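Local structure of plasmin and fibronectin-binding protein A (Streptococcus pneumoniae, 4MR0) at residues Q306-G314 with Y353-I364; I240-S251 with S264-S275. The protein acts as a surface adhesin and invasin that binds human fibronectin, plasmin, plasminogen and serum albumin, helping the bacterium adhere to host cells. All blocks are in the same frame, centred on the assembly; numbering follows the deposited sequence.

Contact 1 of 2, residues Q306-G314 with Y353-I364; sequences QIEPLTRKG and YQTLSTQNPSNI. With MN (manganese (II) ion), chain G.
Thr311 OG1 accepts a hydrogen bond from Gly314 N, almost straight at 167° at the hydrogen, and lies beside the edge of the Tyr353 ring. The bond is 3.2 Å from Thr311 OG1 to Gly314 N, and taking the N-H of the third residue on makes this an ST motif. Tyr353 CE2, near whose ring plane the hydroxyl sits, is a plain contact 4.0 Å from Thr311 OG1. With chi1 at 68°, OG1 sits between the backbone N and the carbonyl carbon, which swings CG2 across the contact to meet Thr358 CG2 methyl to methyl at 3.5 Å. The hydroxyl of Thr358 turns back to accept from Thr355 N and so braces the type I turn from Thr355 to Thr358.

Lys313 approaches one face of Tyr353. Its CG lies 3.7 Å above the ring plane, offset toward the rim, and bends farther along the chain bring NZ round over the same face, 4.5 Å from the centroid of the Tyr353 ring and 33° off its normal. This is an off-centre cation-pi contact added to a CH-pi one.

The segments join successive coils of the parallel beta-helix part of this adhesin, the fold of the pectate lyase-like family. After strand 306-308, Pro309 packs against the loop 353-364: its CG is 3.6 Å from Thr358 CB, and its CD is 3.9 Å from Pro361 CG. The side chains of Ile307 and Ile364 pass in opposite directions, Ile307 CD1 3.8 Å from Ile364 CG2, and both touch Val329 of strand 329-337. Glu308 points away from this apolar seam. Both its carboxylate oxygens bind one manganese ion, which joins Gln306 OE1 and Glu308 of the strand to Gly314 O at the end of the following loop; Gln271 OE1 completes the protein ligands.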
loop_
_atom_site.group_PDB
_atom_site.type_symbol
_atom_site.label_atom_id
_atom_site.label_comp_id
_atom_site.label_asym_id
_atom_site.label_seq_id
_atom_site.Cartn_x
_atom_site.Cartn_y
_atom_site.Cartn_z
ATOM N N GLN A 306 -4.298 3.158 0.412
ATOM C CA GLN A 306 -4.055 3.735 -0.897
ATOM C C GLN A 306 -3.633 5.187 -0.713
ATOM O O GLN A 306 -4.236 5.928 0.064
ATOM C CB GLN A 306 -5.330 3.651 -1.750
ATOM C CG GLN A 306 -5.205 4.263 -3.140
ATOM C CD GLN A 306 -6.491 4.145 -3.935
ATOM O OE1 GLN A 306 -7.582 4.309 -3.391
ATOM N NE2 GLN A 306 -6.368 3.867 -5.228
ATOM N N ILE A 307 -2.582 5.577 -1.422
ATOM C CA ILE A 307 -2.060 6.935 -1.377
ATOM C C ILE A 307 -2.187 7.380 -2.825
ATOM O O ILE A 307 -1.513 6.854 -3.712
ATOM C CB ILE A 307 -0.589 6.934 -0.931
ATOM C CG1 ILE A 307 -0.479 6.276 0.449
ATOM C CG2 ILE A 307 -0.045 8.363 -0.900
ATOM C CD1 ILE A 307 0.956 5.955 0.860
ATOM N N GLU A 308 -3.038 8.366 -3.069
ATOM C CA GLU A 308 -3.292 8.774 -4.437
ATOM C C GLU A 308 -3.536 10.264 -4.595
ATOM O O GLU A 308 -3.684 10.991 -3.614
ATOM C CB GLU A 308 -4.547 8.040 -4.904
ATOM C CG GLU A 308 -5.786 8.525 -4.128
ATOM C CD GLU A 308 -6.972 7.586 -4.204
ATOM O OE1 GLU A 308 -7.242 7.040 -5.295
ATOM O OE2 GLU A 308 -7.649 7.411 -3.167
ATOM N N PRO A 309 -3.544 10.740 -5.850
ATOM C CA PRO A 309 -3.799 12.164 -6.091
ATOM C C PRO A 309 -5.314 12.304 -5.955
ATOM O O PRO A 309 -6.030 11.303 -5.962
ATOM C CB PRO A 309 -3.295 12.380 -7.522
ATOM C CG PRO A 309 -3.454 11.030 -8.153
ATOM C CD PRO A 309 -2.999 10.090 -7.056
ATOM N N LEU A 310 -5.806 13.529 -5.836
ATOM C CA LEU A 310 -7.234 13.743 -5.652
ATOM C C LEU A 310 -8.026 13.949 -6.946
ATOM O O LEU A 310 -8.023 15.041 -7.528
ATOM C CB LEU A 310 -7.439 14.933 -4.698
ATOM C CG LEU A 310 -8.839 15.266 -4.179
ATOM C CD1 LEU A 310 -9.450 14.071 -3.465
ATOM C CD2 LEU A 310 -8.733 16.457 -3.222
ATOM N N THR A 311 -8.691 12.885 -7.389
ATOM C CA THR A 311 -9.521 12.914 -8.597
ATOM C C THR A 311 -10.832 12.210 -8.274
ATOM O O THR A 311 -10.909 11.436 -7.322
ATOM C CB THR A 311 -8.855 12.173 -9.791
ATOM O OG1 THR A 311 -8.812 10.765 -9.525
ATOM C CG2 THR A 311 -7.438 12.693 -10.021
ATOM N N ARG A 312 -11.868 12.470 -9.062
ATOM C CA ARG A 312 -13.153 11.836 -8.816
ATOM C C ARG A 312 -13.077 10.333 -9.088
ATOM O O ARG A 312 -13.752 9.538 -8.434
ATOM C CB ARG A 312 -14.235 12.514 -9.669
ATOM C CG ARG A 312 -14.457 13.965 -9.264
ATOM C CD ARG A 312 -15.455 14.689 -10.162
ATOM N NE ARG A 312 -16.814 14.180 -10.018
ATOM C CZ ARG A 312 -17.866 14.692 -10.653
ATOM N NH1 ARG A 312 -17.709 15.726 -11.472
ATOM N NH2 ARG A 312 -19.074 14.173 -10.474
ATOM N N LYS A 313 -12.229 9.951 -10.038
ATOM C CA LYS A 313 -12.047 8.546 -10.387
ATOM C C LYS A 313 -11.512 7.748 -9.192
ATOM O O LYS A 313 -12.029 6.681 -8.864
ATOM C CB LYS A 313 -11.075 8.427 -11.566
ATOM C CG LYS A 313 -10.733 6.993 -11.962
ATOM C CD LYS A 313 -11.927 6.277 -12.575
ATOM C CE LYS A 313 -11.617 4.805 -12.837
ATOM N NZ LYS A 313 -10.399 4.625 -13.688
ATOM N N GLY A 314 -10.476 8.267 -8.539
ATOM C CA GLY A 314 -9.918 7.572 -7.391
ATOM C C GLY A 314 -10.523 7.977 -6.051
ATOM O O GLY A 314 -10.325 7.301 -5.048
ATOM N N TYR A 353 -3.228 4.038 -10.260
ATOM C CA TYR A 353 -3.771 4.943 -11.259
ATOM C C TYR A 353 -3.063 6.283 -11.337
ATOM O O TYR A 353 -2.665 6.847 -10.319
ATOM C CB TYR A 353 -5.256 5.158 -10.943
ATOM C CG TYR A 353 -5.987 6.148 -11.821
ATOM C CD1 TYR A 353 -6.326 5.833 -13.134
ATOM C CD2 TYR A 353 -6.376 7.392 -11.320
ATOM C CE1 TYR A 353 -7.043 6.733 -13.928
ATOM C CE2 TYR A 353 -7.091 8.298 -12.106
ATOM C CZ TYR A 353 -7.421 7.960 -13.407
ATOM O OH TYR A 353 -8.137 8.850 -14.181
ATOM N N GLN A 354 -2.910 6.781 -12.562
ATOM C CA GLN A 354 -2.290 8.075 -12.809
ATOM C C GLN A 354 -2.601 8.495 -14.241
ATOM O O GLN A 354 -2.836 7.650 -15.099
ATOM C CB GLN A 354 -0.764 8.018 -12.605
ATOM C CG GLN A 354 0.007 7.242 -13.672
ATOM C CD GLN A 354 1.519 7.392 -13.525
ATOM O OE1 GLN A 354 2.237 6.409 -13.328
ATOM N NE2 GLN A 354 2.006 8.628 -13.622
ATOM N N THR A 355 -2.621 9.800 -14.487
ATOM C CA THR A 355 -2.880 10.333 -15.826
ATOM C C THR A 355 -2.047 11.601 -15.983
ATOM O O THR A 355 -1.419 12.063 -15.027
ATOM C CB THR A 355 -4.356 10.734 -16.025
ATOM O OG1 THR A 355 -4.632 11.891 -15.233
ATOM C CG2 THR A 355 -5.296 9.609 -15.615
ATOM N N LEU A 356 -2.051 12.177 -17.180
ATOM C CA LEU A 356 -1.297 13.405 -17.410
ATOM C C LEU A 356 -1.820 14.510 -16.503
ATOM O O LEU A 356 -1.115 15.489 -16.228
ATOM C CB LEU A 356 -1.438 13.854 -18.868
ATOM C CG LEU A 356 -0.773 13.003 -19.950
ATOM C CD1 LEU A 356 -1.139 13.567 -21.323
ATOM C CD2 LEU A 356 0.738 13.003 -19.756
ATOM N N SER A 357 -3.055 14.344 -16.037
ATOM C CA SER A 357 -3.710 15.338 -15.187
ATOM C C SER A 357 -3.572 15.149 -13.674
ATOM O O SER A 357 -4.135 15.928 -12.910
ATOM C CB SER A 357 -5.199 15.411 -15.538
ATOM O OG SER A 357 -5.372 15.778 -16.893
ATOM N N THR A 358 -2.853 14.120 -13.234
ATOM C CA THR A 358 -2.676 13.907 -11.798
ATOM C C THR A 358 -1.235 14.204 -11.399
ATOM O O THR A 358 -0.304 13.883 -12.135
ATOM C CB THR A 358 -2.987 12.453 -11.377
ATOM O OG1 THR A 358 -2.058 11.562 -12.017
ATOM C CG2 THR A 358 -4.417 12.076 -11.753
ATOM N N GLN A 359 -1.056 14.834 -10.242
ATOM C CA GLN A 359 0.280 15.136 -9.752
ATOM C C GLN A 359 0.702 13.959 -8.865
ATOM O O GLN A 359 -0.034 13.550 -7.966
ATOM C CB GLN A 359 0.273 16.446 -8.955
ATOM C CG GLN A 359 1.662 16.951 -8.542
ATOM C CD GLN A 359 2.603 17.170 -9.726
ATOM O OE1 GLN A 359 2.282 17.902 -10.669
ATOM N NE2 GLN A 359 3.779 16.545 -9.672
ATOM N N ASN A 360 1.885 13.413 -9.135
ATOM C CA ASN A 360 2.404 12.268 -8.397
ATOM C C ASN A 360 2.579 12.468 -6.891
ATOM O O ASN A 360 3.188 13.445 -6.454
ATOM C CB ASN A 360 3.767 11.851 -8.978
ATOM C CG ASN A 360 3.656 11.158 -10.333
ATOM O OD1 ASN A 360 2.617 11.197 -10.991
ATOM N ND2 ASN A 360 4.748 10.519 -10.754
ATOM N N PRO A 361 2.009 11.562 -6.072
ATOM C CA PRO A 361 2.190 11.722 -4.625
ATOM C C PRO A 361 3.713 11.687 -4.395
ATOM O O PRO A 361 4.409 10.873 -5.012
ATOM C CB PRO A 361 1.492 10.491 -4.057
ATOM C CG PRO A 361 0.305 10.346 -4.991
ATOM C CD PRO A 361 0.930 10.600 -6.371
ATOM N N SER A 362 4.231 12.551 -3.526
ATOM C CA SER A 362 5.675 12.597 -3.298
ATOM C C SER A 362 6.092 12.575 -1.828
ATOM O O SER A 362 5.318 12.948 -0.946
ATOM C CB SER A 362 6.269 13.836 -3.990
ATOM O OG SER A 362 5.775 15.038 -3.419
ATOM N N ASN A 363 7.333 12.149 -1.590
ATOM C CA ASN A 363 7.914 12.020 -0.252
ATOM C C ASN A 363 7.051 11.066 0.562
ATOM O O ASN A 363 6.471 11.421 1.598
ATOM C CB ASN A 363 8.035 13.378 0.452
ATOM C CG ASN A 363 8.854 13.292 1.742
ATOM O OD1 ASN A 363 9.600 12.333 1.952
ATOM N ND2 ASN A 363 8.726 14.298 2.600
ATOM N N ILE A 364 6.981 9.843 0.051
ATOM C CA ILE A 364 6.208 8.761 0.634
ATOM C C ILE A 364 7.199 7.839 1.331
ATOM O O ILE A 364 8.085 7.270 0.691
ATOM C CB ILE A 364 5.478 7.964 -0.468
ATOM C CG1 ILE A 364 4.701 8.928 -1.376
ATOM C CG2 ILE A 364 4.549 6.931 0.152
ATOM C CD1 ILE A 364 3.608 9.708 -0.653
HETATM MN MN MN G . -9.103 5.837 -3.993
#

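Contact 2 of 2, residues I240-S251 with S264-S275. With MN (manganese (II) ion), chain G.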
loop_
_atom_site.group_PDB
_atom_site.type_symbol
_atom_site.label_atom_id
_atom_site.label_comp_id
_atom_site.label_asym_id
_atom_site.label_seq_id
_atom_site.Cartn_x
_atom_site.Cartn_y
_atom_site.Cartn_z
ATOM N N ILE A 240 -23.548 -3.505 0.458
ATOM C CA ILE A 240 -22.345 -2.778 0.056
ATOM C C ILE A 240 -21.504 -3.476 -1.019
ATOM O O ILE A 240 -21.632 -4.677 -1.266
ATOM C CB ILE A 240 -21.436 -2.508 1.271
ATOM C CG1 ILE A 240 -20.852 -3.827 1.790
ATOM C CG2 ILE A 240 -22.251 -1.834 2.380
ATOM C CD1 ILE A 240 -19.793 -3.655 2.854
ATOM N N ASN A 241 -20.641 -2.695 -1.664
ATOM C CA ASN A 241 -19.736 -3.217 -2.694
ATOM C C ASN A 241 -18.305 -3.242 -2.159
ATOM O O ASN A 241 -17.439 -3.884 -2.732
ATOM C CB ASN A 241 -19.789 -2.373 -3.969
ATOM C CG ASN A 241 -21.061 -2.598 -4.758
ATOM O OD1 ASN A 241 -21.514 -3.743 -4.925
ATOM N ND2 ASN A 241 -21.629 -1.511 -5.283
ATOM N N SER A 242 -18.067 -2.542 -1.053
ATOM C CA SER A 242 -16.749 -2.499 -0.406
ATOM C C SER A 242 -16.872 -1.734 0.916
ATOM O O SER A 242 -17.790 -0.939 1.091
ATOM C CB SER A 242 -15.725 -1.787 -1.297
ATOM O OG SER A 242 -15.967 -0.389 -1.358
ATOM N N SER A 243 -15.979 -2.005 1.863
ATOM C CA SER A 243 -16.005 -1.293 3.128
ATOM C C SER A 243 -14.591 -0.840 3.466
ATOM O O SER A 243 -13.609 -1.479 3.070
ATOM C CB SER A 243 -16.571 -2.172 4.255
ATOM O OG SER A 243 -15.677 -3.205 4.618
ATOM N N GLY A 244 -14.504 0.276 4.187
ATOM C CA GLY A 244 -13.220 0.833 4.584
ATOM C C GLY A 244 -13.377 1.605 5.882
ATOM O O GLY A 244 -14.485 1.677 6.433
ATOM N N ALA A 245 -12.292 2.202 6.370
ATOM C CA ALA A 245 -12.358 2.956 7.623
ATOM C C ALA A 245 -12.209 4.465 7.468
ATOM O O ALA A 245 -12.955 5.234 8.080
ATOM C CB ALA A 245 -11.293 2.443 8.603
ATOM N N PHE A 246 -11.240 4.884 6.657
ATOM C CA PHE A 246 -10.969 6.306 6.467
ATOM C C PHE A 246 -10.884 6.762 5.016
ATOM O O PHE A 246 -10.299 6.084 4.178
ATOM C CB PHE A 246 -9.636 6.682 7.135
ATOM C CG PHE A 246 -9.670 6.679 8.639
ATOM C CD1 PHE A 246 -10.100 7.800 9.340
ATOM C CD2 PHE A 246 -9.231 5.566 9.354
ATOM C CE1 PHE A 246 -10.092 7.818 10.736
ATOM C CE2 PHE A 246 -9.219 5.574 10.749
ATOM C CZ PHE A 246 -9.645 6.698 11.442
ATOM N N ALA A 247 -11.472 7.922 4.737
ATOM C CA ALA A 247 -11.397 8.544 3.419
ATOM C C ALA A 247 -10.879 9.940 3.756
ATOM O O ALA A 247 -11.635 10.825 4.157
ATOM C CB ALA A 247 -12.767 8.626 2.765
ATOM N N ILE A 248 -9.567 10.106 3.627
ATOM C CA ILE A 248 -8.889 11.358 3.929
ATOM C C ILE A 248 -8.601 12.116 2.637
ATOM O O ILE A 248 -7.753 11.713 1.849
ATOM C CB ILE A 248 -7.567 11.064 4.671
ATOM C CG1 ILE A 248 -7.868 10.268 5.951
ATOM C CG2 ILE A 248 -6.845 12.361 5.013
ATOM C CD1 ILE A 248 -6.651 9.654 6.580
ATOM N N GLY A 249 -9.316 13.214 2.421
ATOM C CA GLY A 249 -9.105 13.980 1.207
ATOM C C GLY A 249 -8.916 15.462 1.444
ATOM O O GLY A 249 -9.601 16.057 2.278
ATOM N N ASN A 250 -7.983 16.056 0.705
ATOM C CA ASN A 250 -7.691 17.481 0.818
ATOM C C ASN A 250 -7.412 17.853 2.272
ATOM O O ASN A 250 -7.766 18.944 2.723
ATOM C CB ASN A 250 -8.880 18.306 0.289
ATOM C CG ASN A 250 -8.467 19.698 -0.192
ATOM O OD1 ASN A 250 -9.316 20.575 -0.417
ATOM N ND2 ASN A 250 -7.170 19.902 -0.359
ATOM N N SER A 251 -6.755 16.955 3.000
ATOM C CA SER A 251 -6.461 17.211 4.403
ATOM C C SER A 251 -4.986 17.514 4.667
ATOM O O SER A 251 -4.123 17.294 3.808
ATOM C CB SER A 251 -6.911 16.016 5.248
ATOM O OG SER A 251 -7.257 16.425 6.558
ATOM N N SER A 264 -11.901 -5.723 6.022
ATOM C CA SER A 264 -12.354 -4.815 4.987
ATOM C C SER A 264 -13.072 -5.677 3.947
ATOM O O SER A 264 -12.608 -6.768 3.624
ATOM C CB SER A 264 -11.140 -4.135 4.349
ATOM O OG SER A 264 -11.504 -3.459 3.163
ATOM N N TYR A 265 -14.210 -5.215 3.440
ATOM C CA TYR A 265 -14.913 -5.974 2.404
ATOM C C TYR A 265 -14.353 -5.483 1.077
ATOM O O TYR A 265 -14.747 -4.417 0.590
ATOM C CB TYR A 265 -16.422 -5.719 2.449
ATOM C CG TYR A 265 -17.188 -6.440 1.351
ATOM C CD1 TYR A 265 -17.122 -7.831 1.228
ATOM C CD2 TYR A 265 -17.982 -5.735 0.443
ATOM C CE1 TYR A 265 -17.827 -8.504 0.231
ATOM C CE2 TYR A 265 -18.695 -6.400 -0.559
ATOM C CZ TYR A 265 -18.609 -7.784 -0.656
ATOM O OH TYR A 265 -19.301 -8.454 -1.639
ATOM N N GLN A 266 -13.435 -6.267 0.507
ATOM C CA GLN A 266 -12.770 -5.943 -0.753
ATOM C C GLN A 266 -12.601 -4.440 -0.943
ATOM O O GLN A 266 -12.994 -3.883 -1.966
ATOM C CB GLN A 266 -13.537 -6.545 -1.941
ATOM C CG GLN A 266 -14.981 -6.081 -2.102
ATOM C CD GLN A 266 -15.680 -6.775 -3.258
ATOM O OE1 GLN A 266 -16.836 -6.489 -3.569
ATOM N NE2 GLN A 266 -14.977 -7.693 -3.902
ATOM N N GLY A 267 -12.005 -3.782 0.046
ATOM C CA GLY A 267 -11.833 -2.346 -0.058
ATOM C C GLY A 267 -10.552 -1.791 0.531
ATOM O O GLY A 267 -9.631 -2.533 0.887
ATOM N N HIS A 268 -10.507 -0.465 0.621
ATOM C CA HIS A 268 -9.365 0.257 1.164
ATOM C C HIS A 268 -9.653 0.608 2.615
ATOM O O HIS A 268 -10.642 1.276 2.898
ATOM C CB HIS A 268 -9.150 1.569 0.406
ATOM C CG HIS A 268 -9.070 1.411 -1.078
ATOM N ND1 HIS A 268 -8.033 0.753 -1.703
ATOM C CD2 HIS A 268 -9.881 1.862 -2.064
ATOM C CE1 HIS A 268 -8.205 0.814 -3.011
ATOM N NE2 HIS A 268 -9.318 1.481 -3.257
ATOM N N ALA A 269 -8.802 0.164 3.531
ATOM C CA ALA A 269 -9.002 0.499 4.929
ATOM C C ALA A 269 -8.821 2.008 5.046
ATOM O O ALA A 269 -9.533 2.684 5.788
ATOM C CB ALA A 269 -7.983 -0.219 5.799
ATOM N N ILE A 270 -7.866 2.533 4.285
ATOM C CA ILE A 270 -7.570 3.954 4.301
ATOM C C ILE A 270 -7.242 4.480 2.912
ATOM O O ILE A 270 -6.503 3.851 2.163
ATOM C CB ILE A 270 -6.347 4.257 5.203
ATOM C CG1 ILE A 270 -6.633 3.836 6.647
ATOM C CG2 ILE A 270 -5.998 5.748 5.133
ATOM C CD1 ILE A 270 -5.412 3.923 7.565
ATOM N N GLN A 271 -7.803 5.636 2.572
ATOM C CA GLN A 271 -7.506 6.294 1.301
ATOM C C GLN A 271 -7.023 7.689 1.664
ATOM O O GLN A 271 -7.704 8.425 2.374
ATOM C CB GLN A 271 -8.739 6.405 0.400
ATOM C CG GLN A 271 -9.213 5.080 -0.176
ATOM C CD GLN A 271 -10.485 5.226 -0.992
ATOM O OE1 GLN A 271 -10.458 5.700 -2.129
ATOM N NE2 GLN A 271 -11.611 4.824 -0.411
ATOM N N ILE A 272 -5.838 8.033 1.180
ATOM C CA ILE A 272 -5.230 9.331 1.439
ATOM C C ILE A 272 -5.092 9.959 0.068
ATOM O O ILE A 272 -4.259 9.532 -0.731
ATOM C CB ILE A 272 -3.833 9.150 2.086
ATOM C CG1 ILE A 272 -3.978 8.392 3.408
ATOM C CG2 ILE A 272 -3.171 10.509 2.317
ATOM C CD1 ILE A 272 -2.648 7.906 3.990
ATOM N N ALA A 273 -5.923 10.961 -0.197
ATOM C CA ALA A 273 -5.952 11.625 -1.497
ATOM C C ALA A 273 -5.788 13.127 -1.384
ATOM O O ALA A 273 -6.532 13.785 -0.657
ATOM C CB ALA A 273 -7.277 11.308 -2.200
ATOM N N GLY A 274 -4.830 13.668 -2.134
ATOM C CA GLY A 274 -4.585 15.095 -2.101
ATOM C C GLY A 274 -4.371 15.599 -0.689
ATOM O O GLY A 274 -4.733 16.730 -0.360
ATOM N N SER A 275 -3.764 14.768 0.150
ATOM C CA SER A 275 -3.522 15.150 1.540
ATOM C C SER A 275 -2.040 15.241 1.868
ATOM O O SER A 275 -1.232 14.464 1.356
ATOM C CB SER A 275 -4.216 14.162 2.476
ATOM O OG SER A 275 -5.617 14.236 2.294
HETATM MN MN MN G . -9.103 5.837 -3.993
HETATM O O HOH W 1 -20.530 -7.022 -3.371
HETATM O O HOH W 2 -11.130 3.830 2.496
HETATM O O HOH W 3 -3.590 18.840 1.336
#
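Ile248 N donates to Gln271 O at 2.8 Å, and Ala273 N returns a bond of 2.8 Å to Ile248 O, nearly straight at 176°. These bonds mark the tight part of the contact, where strands 246-249 and 270-273 run parallel, 4° apart, with axes 4.8 Å from each other. Phe246 and Ile270 lie side by side on one face, Phe246 CD2 4.1 Å from Ile270 CG1; Ile248 CD1 reaches both Ile270 and Ile272. The opposite face carries Ala247 and Gln271, whose OE1 binds manganese while NE2 hydrogen-bonds to Tyr317 OH. At the far end Ser275 OG accepts from Ser251 N.

Toward residue 240 the pairing is irregular but still well bonded. Ala269 O takes both Ala245 N and Phe246 N, and one water bridges Phe246 O, His268 O and Gln271 NE2. Ser243 OG, between its backbone N and carbonyl carbon (chi1 71°), is placed to accept from Tyr265 N at 2.8 Å. Ile240 CD1 packs 3.7 Å from Tyr265 CD2, with Ser242 N and Ser243 N at the ring edge. Gln266 O is buried without a partner. The loose side is here: Asn241 is exposed, and a water 2.6 Å from Tyr265 OH reaches Ile240 O only weakly.

In the beta-helix, strands 191-192 and 194-195 adjoin 243-252 on the preceding coil, strand 306-308 continues beyond 270-273, and Ile256 of strand 254-257 packs against Phe246, Ile248 and Ile270.

Followed from the N terminus, contact 2 comes first. It closes a loop of 12 intervening residues, nine of them in strands, as 264-275 returns alongside 240-251 after one turn of the beta-helix. Contact 1 opens later and spans 38 residues between 306-314 and 353-364, so the two are in series and neither nest nor cross. Their centres lie about 14 Å apart, yet they meet directly: strand 306-308 pairs with 270-273, with Gln306 O 2.9 Å from Ile272 N and Glu308 N 2.9 Å from Ile272 O. Manganese adds a second link, because contact 2 supplies one ligand residue and contact 1 three. Together they connect coils from strand 243-252 to strand 364-372.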